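Local coordinates for protein 16S rRNA methylase (Escherichia coli, PDB 3P2E) that methylates N1 of adenine 1408 in the 16S rRNA of assembled 30S subunits, using S-adenosyl-L-methionine, and so confers resistance to many aminoglycosides, at residues 44-47 and 48-51; 161-165 and 166-170. One frame throughout, in Å; residues are numbered along the deposited sequence.

Contact 1 (44-47 and 48-51); sequences INDQ and NTFY
Asp46 and Thr49 meet across the turn that carries the chain from helix 37-44 into strand 49-54, and their contact illustrates how one carboxylate can organise a helix-to-strand connection. The two residues are the first and last of a type I beta turn, and each oxygen of the carboxylate has its own task. OD1 accepts from the backbone N of Asn48 at 3.1 Å; the bond is fairly straight (159°), but the donor stands well above the carboxylate plane. An aspartate at the first position of a turn that takes the amide two residues on is the Asx-turn arrangement. OD2 accepts from Thr49 OG1 at only 2.5 Å, on the syn side and again out of plane. A chi1 of 173° turns the Asp46 carboxylate away from its own N and over the turn, where both donors lie.

The tight part continues at the ring of Tyr51. CG2 of Thr49 rests over one ring face, towards the rim, while Asp46 O lies in the ring plane at the edge, 3.7 Å from CE2. The ring itself packs on Ile39, Leu42 and Ala43 of helix 37-44, and Thr49 also touches strand 26-31. Within this tight part, Thr49 N is buried with no partner. Gln47 and Asn48, in contrast, form the looser outer side: Gln47 is exposed, and the end of the Asn48 side chain leads away from the turn. Two donors drawing on one carboxylate imply a group whose rotation is fixed and whose negative charge is probably stabilised, so that the turn is pinned just where the strand begins.

Contact 2 (161-165 and 166-170); sequences AYFLS and EQYKA
Ser165 and Tyr168 join the end of helix 160-164 to the start of helix 166-175, a worked example of a serine N-cap at a junction between two helices. The hydrogen bonds centre on Ser165. Its OG, set between the backbone N and the carbonyl carbon (chi1 67°), accepts a weak capping bond of 3.4 Å from Tyr168 N and donates to Tyr162 O at 2.6 Å. This second bond lies in the carbonyl plane, and Tyr162 O also takes Ser165 N, so two donors grip one carbonyl near the end of helix 160-164. The Ser165 carbonyl opens the new helix by accepting from Lys169 N at 3.1 Å.

Aromatic contacts form the other group. Phe163 turns its edge to the face of Tyr168 in a T-shaped pair, with planes at 76° and CD1 3.5 Å from CE2 of the tyrosine. Tyr162 approaches the same tyrosine obliquely, its CE2 3.9 Å from CD1, completing a cluster of three rings. Both phenol oxygens are bonded beyond the junction, Tyr162 OH to Ile115 O and Tyr168 OH to Val114 O, while Phe163 and Tyr168 also pack on strand 178-185. The chemistry implies a division of labour: the serine hydroxyl bridges the backbones of both helices, firmly to Tyr162 O and weakly to Tyr168 N, and the rings combine apolar packing with phenols anchored to the end of helix 108-115.

How the contacts relate
From the N terminus, the chain first reaches contact 1, which closes the short connection from helix 37-44 to strand 49-54, part of the parallel region of the seven-stranded mixed sheet. It then runs through strands 80-83, 98-104 and 133-139 before contact 2 closes the bend between helices 160-164 and 166-175, ahead of strand 178-185, one of the two outermost strands of the sheet. The contacts follow in series, neither nested nor crossing. The centres of contacts 1 and 2 are about 33 Å apart, on opposite sides of the chain's centre. Each is local, contact 1 joining helix to strand in the Rossmann-like half, contact 2 joining consecutive helices beside the antiparallel edge.

Contact 1 (44-47 and 48-51)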
# COMPACT_ATOMS: atom_id res chain seq x y z
N ILE A 44 12.35 -7.02 -2.93
CA ILE A 44 13.65 -7.46 -3.40
C ILE A 44 14.78 -6.72 -2.68
O ILE A 44 15.89 -7.24 -2.54
CB ILE A 44 13.77 -7.28 -4.95
CG1 ILE A 44 15.02 -7.96 -5.49
CG2 ILE A 44 13.76 -5.80 -5.29
CD1 ILE A 44 16.30 -7.15 -5.36
N ASN A 45 14.50 -5.51 -2.20
CA ASN A 45 15.53 -4.73 -1.52
C ASN A 45 15.55 -4.84 0.01
O ASN A 45 16.39 -4.24 0.66
CB ASN A 45 15.43 -3.25 -1.92
CG ASN A 45 15.78 -3.02 -3.38
OD1 ASN A 45 14.94 -2.64 -4.19
ND2 ASN A 45 17.04 -3.26 -3.72
N ASP A 46 14.63 -5.62 0.58
CA ASP A 46 14.58 -5.77 2.04
C ASP A 46 13.99 -7.12 2.41
O ASP A 46 12.77 -7.29 2.47
CB ASP A 46 13.77 -4.62 2.64
CG ASP A 46 13.53 -4.78 4.13
OD1 ASP A 46 14.26 -5.54 4.79
OD2 ASP A 46 12.60 -4.13 4.64
N GLN A 47 14.86 -8.09 2.67
CA GLN A 47 14.43 -9.44 3.00
C GLN A 47 14.09 -9.70 4.46
O GLN A 47 13.89 -10.85 4.85
CB GLN A 47 15.48 -10.44 2.51
CG GLN A 47 15.55 -10.54 0.99
CD GLN A 47 14.27 -11.11 0.40
OE1 GLN A 47 13.65 -10.51 -0.48
NE2 GLN A 47 13.87 -12.27 0.89
N ASN A 48 14.01 -8.64 5.27
CA ASN A 48 13.67 -8.80 6.68
C ASN A 48 12.29 -8.18 6.93
O ASN A 48 11.88 -7.98 8.07
CB ASN A 48 14.70 -8.11 7.58
CG ASN A 48 14.62 -8.58 9.03
OD1 ASN A 48 15.19 -7.96 9.93
ND2 ASN A 48 13.91 -9.69 9.26
N THR A 49 11.59 -7.87 5.84
CA THR A 49 10.25 -7.32 5.92
C THR A 49 9.33 -8.18 5.07
O THR A 49 9.68 -8.56 3.94
CB THR A 49 10.18 -5.86 5.41
OG1 THR A 49 10.92 -5.00 6.29
CG2 THR A 49 8.72 -5.38 5.36
N PHE A 50 8.16 -8.50 5.60
CA PHE A 50 7.19 -9.29 4.85
C PHE A 50 6.24 -8.29 4.22
O PHE A 50 5.62 -7.48 4.93
CB PHE A 50 6.42 -10.24 5.76
CG PHE A 50 5.52 -11.18 5.01
CD1 PHE A 50 6.07 -12.16 4.18
CD2 PHE A 50 4.14 -11.07 5.08
CE1 PHE A 50 5.25 -13.01 3.44
CE2 PHE A 50 3.31 -11.91 4.35
CZ PHE A 50 3.87 -12.89 3.53
N TYR A 51 6.13 -8.33 2.90
CA TYR A 51 5.28 -7.41 2.15
C TYR A 51 3.93 -7.98 1.75
O TYR A 51 3.84 -9.05 1.14
CB TYR A 51 6.04 -6.92 0.91
CG TYR A 51 7.19 -5.99 1.28
CD1 TYR A 51 6.97 -4.63 1.45
CD2 TYR A 51 8.46 -6.50 1.52
CE1 TYR A 51 8.00 -3.78 1.86
CE2 TYR A 51 9.50 -5.66 1.94
CZ TYR A 51 9.26 -4.31 2.11
OH TYR A 51 10.27 -3.48 2.53

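Contact 2 (161-165 and 166-170)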
# COMPACT_ATOMS: atom_id res chain seq x y z
N ALA A 161 -1.46 22.90 0.84
CA ALA A 161 -2.24 23.65 1.83
C ALA A 161 -3.41 22.83 2.34
O ALA A 161 -3.71 22.83 3.53
CB ALA A 161 -2.73 24.96 1.22
N TYR A 162 -4.09 22.14 1.43
CA TYR A 162 -5.23 21.32 1.82
C TYR A 162 -4.80 20.26 2.82
O TYR A 162 -5.40 20.12 3.89
CB TYR A 162 -5.84 20.64 0.60
CG TYR A 162 -6.96 19.69 0.96
CD1 TYR A 162 -8.14 20.16 1.54
CD2 TYR A 162 -6.83 18.31 0.76
CE1 TYR A 162 -9.16 19.29 1.91
CE2 TYR A 162 -7.84 17.43 1.12
CZ TYR A 162 -9.01 17.93 1.70
OH TYR A 162 -10.02 17.07 2.06
N PHE A 163 -3.76 19.50 2.47
CA PHE A 163 -3.27 18.45 3.34
C PHE A 163 -2.66 18.97 4.64
O PHE A 163 -2.53 18.23 5.61
CB PHE A 163 -2.26 17.58 2.58
CG PHE A 163 -2.88 16.79 1.46
CD1 PHE A 163 -3.89 15.87 1.72
CD2 PHE A 163 -2.46 16.97 0.15
CE1 PHE A 163 -4.49 15.15 0.69
CE2 PHE A 163 -3.05 16.25 -0.89
CZ PHE A 163 -4.07 15.34 -0.62
N LEU A 164 -2.31 20.26 4.66
CA LEU A 164 -1.74 20.88 5.85
C LEU A 164 -2.80 21.55 6.71
O LEU A 164 -2.52 22.00 7.82
CB LEU A 164 -0.70 21.94 5.45
CG LEU A 164 0.68 21.46 4.99
CD1 LEU A 164 1.47 22.64 4.45
CD2 LEU A 164 1.42 20.82 6.15
N SER A 165 -4.03 21.62 6.21
CA SER A 165 -5.11 22.26 6.95
C SER A 165 -5.46 21.54 8.24
O SER A 165 -5.31 20.32 8.35
CB SER A 165 -6.37 22.38 6.07
OG SER A 165 -6.93 21.12 5.76
N GLU A 166 -5.92 22.30 9.23
CA GLU A 166 -6.29 21.74 10.52
C GLU A 166 -7.45 20.76 10.37
O GLU A 166 -7.49 19.74 11.06
CB GLU A 166 -6.69 22.86 11.48
CG GLU A 166 -5.61 23.92 11.69
CD GLU A 166 -4.30 23.33 12.17
OE1 GLU A 166 -4.29 22.68 13.23
OE2 GLU A 166 -3.28 23.52 11.47
N GLN A 167 -8.38 21.06 9.48
CA GLN A 167 -9.53 20.18 9.26
C GLN A 167 -9.10 18.80 8.77
O GLN A 167 -9.58 17.78 9.28
CB GLN A 167 -10.50 20.79 8.24
CG GLN A 167 -11.17 22.08 8.69
CD GLN A 167 -12.27 22.52 7.74
OE1 GLN A 167 -12.05 22.67 6.53
NE2 GLN A 167 -13.47 22.74 8.27
N TYR A 168 -8.21 18.75 7.79
CA TYR A 168 -7.75 17.47 7.26
C TYR A 168 -6.97 16.71 8.33
O TYR A 168 -7.17 15.50 8.51
CB TYR A 168 -6.85 17.68 6.03
CG TYR A 168 -6.51 16.39 5.32
CD1 TYR A 168 -7.46 15.71 4.56
CD2 TYR A 168 -5.25 15.81 5.45
CE1 TYR A 168 -7.16 14.50 3.94
CE2 TYR A 168 -4.93 14.60 4.84
CZ TYR A 168 -5.89 13.95 4.09
OH TYR A 168 -5.58 12.73 3.51
N LYS A 169 -6.11 17.41 9.05
CA LYS A 169 -5.31 16.77 10.10
C LYS A 169 -6.20 16.17 11.19
O LYS A 169 -5.95 15.08 11.68
CB LYS A 169 -4.34 17.78 10.71
CG LYS A 169 -3.28 17.16 11.61
CD LYS A 169 -2.27 18.20 12.07
CE LYS A 169 -1.19 17.56 12.94
NZ LYS A 169 -0.17 18.56 13.38
N ALA A 170 -7.25 16.90 11.56
CA ALA A 170 -8.16 16.44 12.60
C ALA A 170 -8.95 15.22 12.14
O ALA A 170 -9.16 14.28 12.91
CB ALA A 170 -9.12 17.55 12.99